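Local atomic coordinates of putative isochorismatase (Streptomyces avermitilis, PDB entry 3KL2), a protein that is of unknown function but belongs to the isochorismatase-like cysteine hydrolases and probably acts as a hydrolase on a substrate not yet identified. Residues V151-L156 with G176-T181; T26-I31 with V73-A78; P79-E84 with G130-D135; E32-F37 with W111-V116; G158-C163 with A187-E192. All coordinates share one frame; numbering follows the deposited sequence.

Interaction 1 (V151-L156 with G176-T181); sequences VDTIVL and GFRVIT
T153-L156 and R178-T181 are adjacent parallel strands of a beta-alpha-beta unit whose crossover is helix 164-174, and they lie in the parallel sheet of the isochorismatase fold. Their backbones are joined by alternating bonds: R178 N to D152 O, I154 N to R178 O, I180 N to I154 O and L156 N to I180 O, the last two both 2.8 Å. On the face with T153, R178, V155 and I180, the guanidinium of R178 grips T153 side-on. R178 NE reaches T153 OG1 at 2.9 Å and R178 NH2 the same oxygen at 3.1 Å, and the oxygen lies almost in the guanidinium plane. The bend at chi3 (63°) of R178 turns this edge toward the threonine, while T153 OG1 donates in turn to D152 OD1. R178 NH2 is also bonded to E20 O. A valine in place of T153 would probably leave the NE edge of R178 without this acceptor and D152 OD1 without the threonine's hydrogen bond. T153 CG2, anti to the backbone N (OG1 at chi1 -62°), packs against I180 CD1 at 3.9 Å. On the other face L156 CD1 meets V179 CG1 at 3.9 Å, and M169 of helix 164-174 lies against both residues. At the start of the contact F177 turns its ring edge to a carbonyl, with V151 O in the ring plane and 3.3 Å from F177 CE1.

Interaction 2 (T26-I31 with V73-A78); sequences TAIVLI and VPIMHA
Strands T26-I31 and I75-A78 run parallel with their axes 4.7 Å apart and 20° between their directions, and four backbone bonds join them: I28 N to P74 O, M76 N to I28 O, L30 N to M76 O and A78 N to L30 O, all between 2.8 and 2.9 Å. Ahead of this pattern P74 has no N-H to offer, and its CD instead lies 3.2 Å from T26 O. On the face that carries I28, L30, I75 and H77 the side chains pair lengthwise. I28 and I75 point the same way, and the compact bend of I75 (chi1 -51°, chi2 -53°) brings its CD1 to 3.7 Å from I28 CG1. V73 comes at about a right angle to I28, its CG1 4.0 Å from I28 CG1. L30 and H77 also lie alongside one another, with L30 CD1 3.7 Å from H77 CE1, while H77 NE2 is bonded to D125 OD2. A68 of helix 57-71 packs on I28 and I75, and T61 and V65 of the same helix on L30. These are two of the inner strands in the parallel sheet of a Rossmann-like three-layer alpha/beta/alpha sandwich, strand order 3-2-1-4-5-6, the arrangement of isochorismatase-like hydrolases; strand 153-159 flanks 26-31 on its other edge. On the face with V29 and A78, M76 packs on helix 142-149, where it meets L142, I145 and L146. Extended beyond CG, the M76 chain stands out from the sheet and leans back toward the start of the strand, its CE 4.1 Å from A27 CB.

Interaction 3 (P79-E84 with G130-D135); sequences PITFAE and GKRGLD
F82 and R132 slide past one another in opposite directions, ring and guanidinium planes 58° apart. R132 CD packs on F82 CD1 at 3.5 Å, and R132 O sits near the ring plane at the edge formed by F82 CE1 and CZ. The bend at chi2 (-68°) of R132 turns its guanidinium toward the backbone of T81 and F82, where T81 O and F82 CA lie over one of its faces. T81 O is 2.9 Å from R132 NH1, but the angle is poor and no hydrogen bond results; R132 NH1 instead donates to K131 O at 3.3 Å, which lies in the guanidinium plane. Replacing R132 by alanine would remove the methylene packed on F82 CD1 and would probably leave E88 of the same chain and E129 of the third subunit without this guanidinium partner. K131 runs over P79 and I80, with its CB 3.3 Å from P79 O and its CG 4.0 Å from I80 CB, before bending at chi4 so that NZ donates to L134 O at 2.9 Å. Its salt bridge with E32, and C164 against its side, are consistent with the acid-lysine-cysteine triad of the cysteine hydrolases. A water donates to P79 O at 2.7 Å and accepts from K131 N. The two loops thus meet without a direct hydrogen bond, while R132's positive charge is balanced by carboxylates of its own chain and of the third subunit, tying the contact to the subunit interface.

Interaction 4 (E32-F37 with W111-V116); sequences EYQNEF and WGAAIV
N35 lays its side chain across the indole of W111, the amide and ring planes only 6° apart. N35 CB stands over the six-membered ring, 3.6 Å from its centroid and 7° off the normal, a CH-pi contact. Further out, N35 CG lies 3.5 Å from W111 CE2, where the two rings fuse. At the tip N35 OD1 is hydrogen-bonded to S39 OG, while N35 ND2 rides over the five-membered ring, 3.4 Å from W111 NE1, a donor that it cannot bond. Its hydrogen goes instead to W111 O, 2.7 Å from ND2 and nearly straight at 171°. That oxygen lies in the amide plane of N35, while ND2 stands above the carbonyl plane. A114 N takes W111 O from the opposite face at 3.0 Å, closing the type I turn W111-A114 and leaving this carbonyl gripped from both faces. Beside the asparagine, Q34 NE2 donates to A113 O at 2.9 Å, though its stronger partner is I80 O. Y33 O accepts a hydrogen bond from V116 N, also at 2.9 Å. G112 is tight against E36, where a beta carbon would collide with OE1, a carboxylate oxygen bonded to F106 N. With Q34 as N-cap, N35 N goes to A114 O and E36 N to G112 O (2.9 Å), the arrangement of a helix N-terminus, here of helix 35-38, whose first N-H groups are satisfied by backbone carbonyls of a loop distant in sequence.

Interaction 5 (G158-C163 with A187-E192); sequences GFLTNC and AATSQE
A187 carries both hydrogen bonds between G158-C163 and A187-E192. Its N donates to G158 O at 3.2 Å, the longer of the two. A187 O receives T161 N at 2.8 Å, fairly straight at 167° but with the donor 48° out of the carbonyl plane. The same oxygen is touched by L160 CA, 3.2 Å away, in a CA-H...O contact, so two neighbouring residues converge on one acceptor. The apolar contacts are small and spread out. F159 CE1 lies obliquely 3.9 Å from A187 CB, and its ring also stacks with F37. L160 extends CD2 over the backbone, 3.7 Å from A188 CA and 4.1 Å from T189 CG2, and T161 CB meets A188 CB at 3.8 Å. Among the polar ends, T161 OG1 lies beside its backbone N (chi1 -57°) and is bonded to H194 ND1. N162 rests OD1 3.7 Å from A188 CB, whereas its ND2 is hydrogen-bonded to E193 of its own chain and to D201 of the second subunit, so the loop also reaches that subunit. S190, the N-cap of helix 191-205, turns its OG to E193 N. The peptide bond before L160 is cis, and a type I turn from L160 to C163 follows it, with C163 as N-cap of helix 164-174: a cis peptide just ahead of the helix that probably carries the nucleophile, as in related isochorismatase-like cysteine hydrolases.

In the fold
Interactions 1 and 2, with centres 10 Å apart, share the central sheet: strands 153-159 and 26-31 are neighbours, with V155 N 2.8 Å from A27 O. Interactions 3, 4 and 5 lie in the loops beyond the C-terminal ends of the sheet strands. Segment 32-37 of interaction 4 directly follows strand 26-31 of interaction 2, A78 O lying 2.9 Å from E32 N, and interaction 5 continues strand 153-159. A salt bridge joins interactions 4 and 3, K131 NZ to E32 OE1, 2.7 Å, while L134 CG meets C163 SG of interaction 5 at 3.7 Å. With C164, which adjoins C163, E32 and K131 probably form the active site at this end of the sheet. Interactions 1, 3 and 5 also touch the second subunit.

Interaction 1 (V151-L156 with G176-T181)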
# COMPACT_ATOMS: atom_id res chain seq x y z
N VAL A 151 -8.43 14.88 -4.46
CA VAL A 151 -9.17 14.95 -3.20
C VAL A 151 -8.23 14.80 -2.01
O VAL A 151 -7.48 13.87 -1.92
CB VAL A 151 -10.29 13.92 -3.11
CG1 VAL A 151 -10.94 13.99 -1.73
CG2 VAL A 151 -11.34 14.16 -4.24
N ASP A 152 -8.27 15.73 -1.08
CA ASP A 152 -7.53 15.56 0.14
C ASP A 152 -8.44 15.68 1.39
O ASP A 152 -7.94 15.90 2.48
CB ASP A 152 -6.40 16.58 0.20
CG ASP A 152 -6.92 17.99 0.29
OD1 ASP A 152 -8.00 18.18 0.88
OD2 ASP A 152 -6.27 18.91 -0.22
N THR A 153 -9.75 15.57 1.21
CA THR A 153 -10.66 15.53 2.34
C THR A 153 -11.78 14.54 2.05
O THR A 153 -12.57 14.78 1.15
CB THR A 153 -11.34 16.91 2.59
OG1 THR A 153 -10.35 17.88 2.92
CG2 THR A 153 -12.33 16.83 3.74
N ILE A 154 -11.88 13.48 2.84
CA ILE A 154 -12.95 12.49 2.65
C ILE A 154 -13.92 12.55 3.85
O ILE A 154 -13.50 12.57 5.01
CB ILE A 154 -12.39 11.03 2.42
CG1 ILE A 154 -11.54 10.53 3.60
CG2 ILE A 154 -11.49 11.00 1.21
CD1 ILE A 154 -10.90 9.07 3.39
N VAL A 155 -15.23 12.64 3.53
CA VAL A 155 -16.30 12.62 4.51
C VAL A 155 -16.90 11.23 4.52
O VAL A 155 -17.32 10.76 3.50
CB VAL A 155 -17.42 13.63 4.14
CG1 VAL A 155 -18.50 13.57 5.16
CG2 VAL A 155 -16.84 15.04 3.99
N LEU A 156 -16.93 10.58 5.68
CA LEU A 156 -17.19 9.12 5.75
C LEU A 156 -18.47 8.85 6.45
O LEU A 156 -18.77 9.48 7.48
CB LEU A 156 -16.15 8.40 6.58
CG LEU A 156 -14.81 8.08 5.99
CD1 LEU A 156 -14.08 7.23 7.02
CD2 LEU A 156 -14.98 7.31 4.62
N GLY A 176 -2.74 10.61 4.89
CA GLY A 176 -2.63 12.07 4.79
C GLY A 176 -3.89 12.85 4.43
O GLY A 176 -3.87 14.08 4.40
N PHE A 177 -4.99 12.14 4.19
CA PHE A 177 -6.31 12.74 4.02
C PHE A 177 -6.78 13.40 5.31
O PHE A 177 -6.48 12.96 6.38
CB PHE A 177 -7.34 11.66 3.58
CG PHE A 177 -7.03 11.03 2.25
CD1 PHE A 177 -7.26 11.71 1.06
CD2 PHE A 177 -6.50 9.76 2.17
CE1 PHE A 177 -6.99 11.16 -0.16
CE2 PHE A 177 -6.24 9.18 0.94
CZ PHE A 177 -6.50 9.88 -0.23
N ARG A 178 -7.48 14.51 5.17
CA ARG A 178 -8.28 15.05 6.23
C ARG A 178 -9.57 14.21 6.24
O ARG A 178 -10.45 14.41 5.38
CB ARG A 178 -8.61 16.51 5.96
CG ARG A 178 -9.59 17.03 6.99
CD ARG A 178 -9.79 18.50 6.93
NE ARG A 178 -10.37 18.94 5.67
CZ ARG A 178 -11.00 20.09 5.52
NH1 ARG A 178 -11.12 20.91 6.54
NH2 ARG A 178 -11.54 20.42 4.35
N VAL A 179 -9.65 13.27 7.17
CA VAL A 179 -10.87 12.46 7.33
C VAL A 179 -11.92 13.14 8.21
O VAL A 179 -11.62 13.59 9.30
CB VAL A 179 -10.52 11.10 7.96
CG1 VAL A 179 -11.71 10.18 7.89
CG2 VAL A 179 -9.27 10.50 7.23
N ILE A 180 -13.14 13.21 7.75
CA ILE A 180 -14.26 13.68 8.55
C ILE A 180 -15.19 12.48 8.68
O ILE A 180 -15.54 11.86 7.68
CB ILE A 180 -15.01 14.81 7.84
CG1 ILE A 180 -14.16 16.08 7.83
CG2 ILE A 180 -16.34 15.12 8.51
CD1 ILE A 180 -14.67 17.08 6.81
N THR A 181 -15.52 12.10 9.92
CA THR A 181 -16.50 11.03 10.18
C THR A 181 -17.82 11.65 10.55
O THR A 181 -17.86 12.55 11.37
CB THR A 181 -16.07 10.07 11.30
OG1 THR A 181 -15.68 10.81 12.46
CG2 THR A 181 -14.89 9.19 10.83

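Interaction 2 (T26-I31 with V73-A78)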
# COMPACT_ATOMS: atom_id res chain seq x y z
N THR A 26 -12.85 17.50 -2.15
CA THR A 26 -13.70 16.86 -1.15
C THR A 26 -14.48 15.72 -1.78
O THR A 26 -14.75 15.75 -2.96
CB THR A 26 -14.66 17.88 -0.47
OG1 THR A 26 -13.90 18.94 0.13
CG2 THR A 26 -15.52 17.22 0.61
N ALA A 27 -14.78 14.69 -1.00
CA ALA A 27 -15.44 13.50 -1.49
C ALA A 27 -16.23 12.87 -0.37
O ALA A 27 -15.68 12.64 0.73
CB ALA A 27 -14.45 12.54 -1.96
N ILE A 28 -17.49 12.56 -0.64
CA ILE A 28 -18.31 11.87 0.35
C ILE A 28 -18.04 10.42 -0.00
O ILE A 28 -18.05 10.07 -1.16
CB ILE A 28 -19.81 12.25 0.22
CG1 ILE A 28 -20.01 13.79 0.28
CG2 ILE A 28 -20.64 11.58 1.32
CD1 ILE A 28 -19.69 14.43 1.67
N VAL A 29 -17.72 9.59 0.98
CA VAL A 29 -17.44 8.18 0.74
C VAL A 29 -18.40 7.37 1.60
O VAL A 29 -18.37 7.47 2.83
CB VAL A 29 -15.98 7.85 1.09
CG1 VAL A 29 -15.69 6.43 0.76
CG2 VAL A 29 -14.99 8.85 0.35
N LEU A 30 -19.27 6.59 0.94
CA LEU A 30 -20.37 5.85 1.56
C LEU A 30 -20.09 4.35 1.60
O LEU A 30 -20.07 3.68 0.57
CB LEU A 30 -21.65 6.07 0.75
CG LEU A 30 -22.07 7.54 0.65
CD1 LEU A 30 -23.37 7.66 -0.20
CD2 LEU A 30 -22.22 8.18 2.08
N ILE A 31 -19.89 3.81 2.80
CA ILE A 31 -19.37 2.47 2.92
C ILE A 31 -20.53 1.54 3.17
O ILE A 31 -21.19 1.65 4.21
CB ILE A 31 -18.37 2.31 4.06
CG1 ILE A 31 -17.18 3.25 3.86
CG2 ILE A 31 -17.88 0.85 4.15
CD1 ILE A 31 -16.11 3.18 4.98
N VAL A 73 -19.98 18.04 -4.98
CA VAL A 73 -19.01 17.19 -4.32
C VAL A 73 -19.15 15.70 -4.75
O VAL A 73 -20.22 15.09 -4.65
CB VAL A 73 -19.07 17.36 -2.78
CG1 VAL A 73 -18.14 16.36 -2.08
CG2 VAL A 73 -18.67 18.79 -2.42
N PRO A 74 -18.06 15.13 -5.26
CA PRO A 74 -18.14 13.74 -5.68
C PRO A 74 -18.67 12.85 -4.56
O PRO A 74 -18.22 12.95 -3.42
CB PRO A 74 -16.70 13.40 -6.01
CG PRO A 74 -16.07 14.70 -6.36
CD PRO A 74 -16.74 15.72 -5.52
N ILE A 75 -19.68 12.05 -4.90
CA ILE A 75 -20.20 11.04 -4.03
C ILE A 75 -19.57 9.74 -4.51
O ILE A 75 -19.67 9.43 -5.67
CB ILE A 75 -21.72 10.95 -4.19
CG1 ILE A 75 -22.39 12.35 -4.04
CG2 ILE A 75 -22.31 9.98 -3.23
CD1 ILE A 75 -22.05 13.15 -2.77
N MET A 76 -18.91 8.99 -3.63
CA MET A 76 -18.26 7.72 -3.97
C MET A 76 -18.84 6.56 -3.14
O MET A 76 -18.77 6.61 -1.93
CB MET A 76 -16.80 7.83 -3.64
CG MET A 76 -16.07 8.89 -4.46
SD MET A 76 -14.31 8.80 -4.26
CE MET A 76 -13.93 10.22 -5.24
N HIS A 77 -19.40 5.52 -3.78
CA HIS A 77 -20.01 4.39 -3.07
C HIS A 77 -19.04 3.24 -2.98
O HIS A 77 -18.39 2.89 -3.96
CB HIS A 77 -21.25 3.87 -3.83
CG HIS A 77 -22.37 4.86 -3.98
ND1 HIS A 77 -23.31 5.08 -2.99
CD2 HIS A 77 -22.73 5.64 -5.03
CE1 HIS A 77 -24.20 5.96 -3.43
NE2 HIS A 77 -23.87 6.32 -4.66
N ALA A 78 -18.99 2.60 -1.82
CA ALA A 78 -18.03 1.55 -1.57
C ALA A 78 -18.76 0.34 -1.06
O ALA A 78 -18.80 0.09 0.13
CB ALA A 78 -16.96 2.01 -0.60

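Interaction 3 (P79-E84 with G130-D135)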
# COMPACT_ATOMS: atom_id res chain seq x y z
N PRO A 79 -19.39 -0.42 -1.97
CA PRO A 79 -20.08 -1.64 -1.62
C PRO A 79 -19.11 -2.77 -1.52
O PRO A 79 -18.07 -2.74 -2.15
CB PRO A 79 -21.05 -1.84 -2.79
CG PRO A 79 -20.30 -1.35 -3.96
CD PRO A 79 -19.45 -0.17 -3.42
N ILE A 80 -19.42 -3.77 -0.72
CA ILE A 80 -18.60 -4.97 -0.67
C ILE A 80 -19.40 -6.09 -1.34
O ILE A 80 -20.61 -6.19 -1.11
CB ILE A 80 -18.23 -5.28 0.80
CG1 ILE A 80 -17.27 -6.47 0.90
CG2 ILE A 80 -19.44 -5.63 1.62
CD1 ILE A 80 -17.09 -6.96 2.35
N THR A 81 -18.77 -6.94 -2.16
CA THR A 81 -19.46 -8.05 -2.83
C THR A 81 -18.53 -9.23 -2.96
O THR A 81 -17.32 -9.00 -2.96
CB THR A 81 -19.82 -7.68 -4.28
OG1 THR A 81 -18.61 -7.50 -4.99
CG2 THR A 81 -20.64 -6.43 -4.37
N PHE A 82 -19.05 -10.45 -3.11
CA PHE A 82 -18.19 -11.64 -3.29
C PHE A 82 -18.74 -12.51 -4.41
O PHE A 82 -19.92 -12.73 -4.46
CB PHE A 82 -18.01 -12.48 -1.98
CG PHE A 82 -17.48 -11.64 -0.82
CD1 PHE A 82 -16.14 -11.67 -0.47
CD2 PHE A 82 -18.32 -10.78 -0.13
CE1 PHE A 82 -15.64 -10.88 0.55
CE2 PHE A 82 -17.82 -9.98 0.91
CZ PHE A 82 -16.47 -10.04 1.24
N ALA A 83 -17.88 -12.98 -5.31
CA ALA A 83 -18.29 -13.97 -6.28
C ALA A 83 -18.87 -15.15 -5.50
O ALA A 83 -18.36 -15.52 -4.46
CB ALA A 83 -17.10 -14.42 -7.14
N GLU A 84 -19.99 -15.67 -6.02
CA GLU A 84 -20.71 -16.78 -5.40
C GLU A 84 -19.80 -17.96 -5.18
O GLU A 84 -19.05 -18.32 -6.06
CB GLU A 84 -21.89 -17.20 -6.32
CG GLU A 84 -22.89 -18.23 -5.76
CD GLU A 84 -24.05 -18.43 -6.76
OE1 GLU A 84 -24.82 -17.45 -6.96
OE2 GLU A 84 -24.15 -19.54 -7.37
N GLY A 130 -13.69 -3.42 -6.10
CA GLY A 130 -12.70 -4.26 -5.54
C GLY A 130 -13.00 -4.73 -4.11
O GLY A 130 -12.46 -5.76 -3.71
N LYS A 131 -13.83 -3.98 -3.35
CA LYS A 131 -13.91 -4.21 -1.90
C LYS A 131 -14.21 -5.65 -1.54
O LYS A 131 -15.24 -6.18 -1.92
CB LYS A 131 -14.94 -3.33 -1.18
CG LYS A 131 -14.74 -3.30 0.39
CD LYS A 131 -15.49 -2.11 1.00
CE LYS A 131 -15.13 -1.76 2.49
NZ LYS A 131 -15.13 -2.94 3.42
N ARG A 132 -13.30 -6.25 -0.79
CA ARG A 132 -13.45 -7.60 -0.28
C ARG A 132 -13.15 -7.74 1.21
O ARG A 132 -13.46 -8.76 1.80
CB ARG A 132 -12.52 -8.52 -1.02
CG ARG A 132 -12.93 -8.76 -2.44
CD ARG A 132 -14.17 -9.55 -2.52
NE ARG A 132 -14.42 -10.01 -3.87
CZ ARG A 132 -14.88 -9.25 -4.86
NH1 ARG A 132 -15.17 -7.95 -4.68
NH2 ARG A 132 -15.08 -9.82 -6.04
N GLY A 133 -12.53 -6.72 1.82
CA GLY A 133 -12.21 -6.74 3.21
C GLY A 133 -12.94 -5.60 3.83
O GLY A 133 -13.96 -5.17 3.32
N LEU A 134 -12.40 -5.11 4.94
CA LEU A 134 -13.08 -4.12 5.74
C LEU A 134 -12.58 -2.73 5.46
O LEU A 134 -13.36 -1.75 5.37
CB LEU A 134 -12.88 -4.45 7.22
CG LEU A 134 -13.36 -5.85 7.72
CD1 LEU A 134 -14.76 -6.24 7.16
CD2 LEU A 134 -12.34 -6.91 7.43
N ASP A 135 -11.27 -2.60 5.40
CA ASP A 135 -10.69 -1.30 5.08
C ASP A 135 -10.98 -0.98 3.61
O ASP A 135 -10.65 -1.73 2.75
CB ASP A 135 -9.19 -1.36 5.33
CG ASP A 135 -8.50 -0.05 5.08
OD1 ASP A 135 -9.17 0.93 4.64
OD2 ASP A 135 -7.27 0.00 5.30
O HOH W 1 -16.03 -1.93 -3.73

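Interaction 4 (E32-F37 with W111-V116)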
# COMPACT_ATOMS: atom_id res chain seq x y z
N GLU A 32 -20.74 0.63 2.23
CA GLU A 32 -21.66 -0.48 2.38
C GLU A 32 -23.12 -0.12 2.68
O GLU A 32 -23.81 -0.83 3.44
CB GLU A 32 -21.11 -1.44 3.42
CG GLU A 32 -20.01 -2.32 2.78
CD GLU A 32 -18.92 -2.69 3.73
OE1 GLU A 32 -17.78 -2.78 3.23
OE2 GLU A 32 -19.20 -2.85 4.94
N TYR A 33 -23.64 0.92 2.04
CA TYR A 33 -25.06 1.15 2.15
C TYR A 33 -25.81 0.19 1.24
O TYR A 33 -26.47 0.63 0.31
CB TYR A 33 -25.39 2.57 1.80
CG TYR A 33 -25.01 3.59 2.85
CD1 TYR A 33 -25.95 4.10 3.73
CD2 TYR A 33 -23.72 4.07 2.93
CE1 TYR A 33 -25.60 5.10 4.67
CE2 TYR A 33 -23.36 5.02 3.86
CZ TYR A 33 -24.30 5.54 4.71
OH TYR A 33 -23.88 6.50 5.59
N GLN A 34 -25.71 -1.11 1.55
CA GLN A 34 -26.29 -2.17 0.77
C GLN A 34 -27.45 -2.79 1.53
O GLN A 34 -27.45 -2.78 2.75
CB GLN A 34 -25.26 -3.26 0.45
CG GLN A 34 -24.18 -2.83 -0.57
CD GLN A 34 -22.93 -3.60 -0.41
OE1 GLN A 34 -22.09 -3.24 0.42
NE2 GLN A 34 -22.83 -4.72 -1.12
N ASN A 35 -28.40 -3.37 0.79
CA ASN A 35 -29.58 -3.96 1.37
C ASN A 35 -29.22 -4.87 2.52
O ASN A 35 -29.87 -4.81 3.56
CB ASN A 35 -30.43 -4.72 0.32
CG ASN A 35 -31.10 -3.80 -0.68
OD1 ASN A 35 -31.73 -2.81 -0.30
ND2 ASN A 35 -30.94 -4.11 -1.99
N GLU A 36 -28.15 -5.64 2.37
CA GLU A 36 -27.76 -6.63 3.37
C GLU A 36 -27.72 -6.06 4.80
O GLU A 36 -27.98 -6.79 5.77
CB GLU A 36 -26.42 -7.29 3.01
CG GLU A 36 -26.36 -8.73 3.44
CD GLU A 36 -27.06 -9.64 2.46
OE1 GLU A 36 -26.38 -10.04 1.49
OE2 GLU A 36 -28.27 -9.97 2.67
N PHE A 37 -27.46 -4.75 4.91
CA PHE A 37 -27.44 -4.03 6.19
C PHE A 37 -28.66 -3.14 6.40
O PHE A 37 -29.24 -3.11 7.48
CB PHE A 37 -26.21 -3.07 6.24
CG PHE A 37 -24.91 -3.72 6.62
CD1 PHE A 37 -24.80 -4.53 7.73
CD2 PHE A 37 -23.76 -3.42 5.92
CE1 PHE A 37 -23.55 -5.11 8.11
CE2 PHE A 37 -22.51 -3.97 6.27
CZ PHE A 37 -22.41 -4.81 7.35
N TRP A 111 -30.06 -9.30 -4.34
CA TRP A 111 -30.68 -8.11 -3.79
C TRP A 111 -29.86 -7.60 -2.62
O TRP A 111 -29.63 -6.37 -2.48
CB TRP A 111 -32.12 -8.42 -3.38
CG TRP A 111 -32.81 -7.35 -2.55
CD1 TRP A 111 -33.48 -6.23 -3.01
CD2 TRP A 111 -32.93 -7.33 -1.12
NE1 TRP A 111 -33.99 -5.51 -1.95
CE2 TRP A 111 -33.69 -6.16 -0.78
CE3 TRP A 111 -32.48 -8.18 -0.09
CZ2 TRP A 111 -34.01 -5.83 0.53
CZ3 TRP A 111 -32.80 -7.85 1.24
CH2 TRP A 111 -33.55 -6.67 1.53
N GLY A 112 -29.39 -8.53 -1.80
CA GLY A 112 -28.59 -8.14 -0.61
C GLY A 112 -27.37 -7.31 -0.92
O GLY A 112 -27.00 -6.40 -0.14
N ALA A 113 -26.75 -7.62 -2.06
CA ALA A 113 -25.54 -6.97 -2.52
C ALA A 113 -25.77 -5.60 -3.12
O ALA A 113 -24.82 -4.87 -3.24
CB ALA A 113 -24.80 -7.88 -3.58
N ALA A 114 -27.01 -5.26 -3.50
CA ALA A 114 -27.32 -3.97 -4.11
C ALA A 114 -27.32 -2.83 -3.14
O ALA A 114 -27.73 -2.96 -1.96
CB ALA A 114 -28.68 -3.99 -4.79
N ILE A 115 -26.91 -1.68 -3.66
CA ILE A 115 -26.98 -0.45 -2.92
C ILE A 115 -28.43 -0.15 -2.68
O ILE A 115 -29.29 -0.49 -3.49
CB ILE A 115 -26.31 0.70 -3.64
CG1 ILE A 115 -24.80 0.45 -3.68
CG2 ILE A 115 -26.62 1.99 -2.90
CD1 ILE A 115 -24.02 1.39 -4.59
N VAL A 116 -28.72 0.46 -1.54
CA VAL A 116 -30.08 0.73 -1.13
C VAL A 116 -30.74 1.79 -2.05
O VAL A 116 -30.08 2.76 -2.46
CB VAL A 116 -30.12 1.12 0.38
CG1 VAL A 116 -29.38 2.43 0.61
CG2 VAL A 116 -31.57 1.18 0.93

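Interaction 5 (G158-C163 with A187-E192)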
# COMPACT_ATOMS: atom_id res chain seq x y z
N GLY A 158 -21.41 5.20 6.87
CA GLY A 158 -21.86 3.87 6.56
C GLY A 158 -21.66 2.87 7.68
O GLY A 158 -21.81 3.18 8.86
N PHE A 159 -21.29 1.66 7.28
CA PHE A 159 -21.29 0.50 8.15
C PHE A 159 -19.92 -0.19 8.05
O PHE A 159 -19.23 -0.05 7.01
CB PHE A 159 -22.29 -0.53 7.65
CG PHE A 159 -23.73 -0.07 7.61
CD1 PHE A 159 -24.59 -0.38 8.66
CD2 PHE A 159 -24.22 0.60 6.52
CE1 PHE A 159 -25.91 -0.04 8.62
CE2 PHE A 159 -25.53 0.95 6.45
CZ PHE A 159 -26.39 0.64 7.52
N LEU A 160 -19.47 -0.87 9.10
CA LEU A 160 -19.91 -0.71 10.47
C LEU A 160 -19.03 0.28 11.18
O LEU A 160 -17.80 0.24 11.02
CB LEU A 160 -19.78 -2.02 11.22
CG LEU A 160 -20.68 -3.14 10.73
CD1 LEU A 160 -20.10 -4.50 11.17
CD2 LEU A 160 -22.09 -2.91 11.21
N THR A 161 -19.65 1.11 12.03
CA THR A 161 -18.95 2.08 12.85
C THR A 161 -17.58 1.63 13.37
O THR A 161 -16.62 2.36 13.20
CB THR A 161 -19.73 2.39 14.09
OG1 THR A 161 -21.02 2.86 13.72
CG2 THR A 161 -18.99 3.43 14.93
N ASN A 162 -17.50 0.47 14.03
CA ASN A 162 -16.23 0.03 14.62
C ASN A 162 -15.45 -0.95 13.76
O ASN A 162 -14.39 -1.40 14.18
CB ASN A 162 -16.39 -0.52 16.05
CG ASN A 162 -17.37 -1.67 16.12
OD1 ASN A 162 -18.41 -1.65 15.46
ND2 ASN A 162 -17.01 -2.70 16.85
N CYS A 163 -15.94 -1.25 12.57
CA CYS A 163 -15.28 -2.19 11.71
C CYS A 163 -14.74 -1.47 10.46
O CYS A 163 -13.75 -0.76 10.55
CB CYS A 163 -16.21 -3.34 11.41
SG CYS A 163 -15.33 -4.74 10.69
N ALA A 187 -23.46 3.21 11.64
CA ALA A 187 -24.13 2.26 12.51
C ALA A 187 -23.28 1.01 12.73
O ALA A 187 -22.38 0.70 11.93
CB ALA A 187 -25.55 1.88 11.98
N ALA A 188 -23.58 0.31 13.82
CA ALA A 188 -22.87 -0.86 14.24
C ALA A 188 -23.86 -1.88 14.74
O ALA A 188 -25.07 -1.65 14.73
CB ALA A 188 -21.91 -0.51 15.34
N THR A 189 -23.33 -3.01 15.20
CA THR A 189 -24.17 -4.08 15.67
C THR A 189 -24.54 -3.88 17.15
O THR A 189 -25.30 -4.66 17.69
CB THR A 189 -23.45 -5.45 15.46
OG1 THR A 189 -22.17 -5.43 16.10
CG2 THR A 189 -23.25 -5.73 13.98
N SER A 190 -23.98 -2.87 17.80
CA SER A 190 -24.27 -2.61 19.19
C SER A 190 -24.13 -1.12 19.44
O SER A 190 -23.21 -0.50 18.95
CB SER A 190 -23.34 -3.40 20.12
OG SER A 190 -22.87 -2.62 21.22
N GLN A 191 -25.06 -0.58 20.20
CA GLN A 191 -25.02 0.83 20.58
C GLN A 191 -23.75 1.09 21.38
O GLN A 191 -23.09 2.12 21.18
CB GLN A 191 -26.27 1.21 21.43
CG GLN A 191 -26.45 2.71 21.66
CD GLN A 191 -26.87 3.46 20.39
OE1 GLN A 191 -26.48 4.63 20.16
NE2 GLN A 191 -27.65 2.79 19.55
N GLU A 192 -23.41 0.14 22.26
CA GLU A 192 -22.23 0.26 23.10
C GLU A 192 -20.97 0.30 22.20
O GLU A 192 -20.18 1.24 22.30
CB GLU A 192 -22.19 -0.86 24.18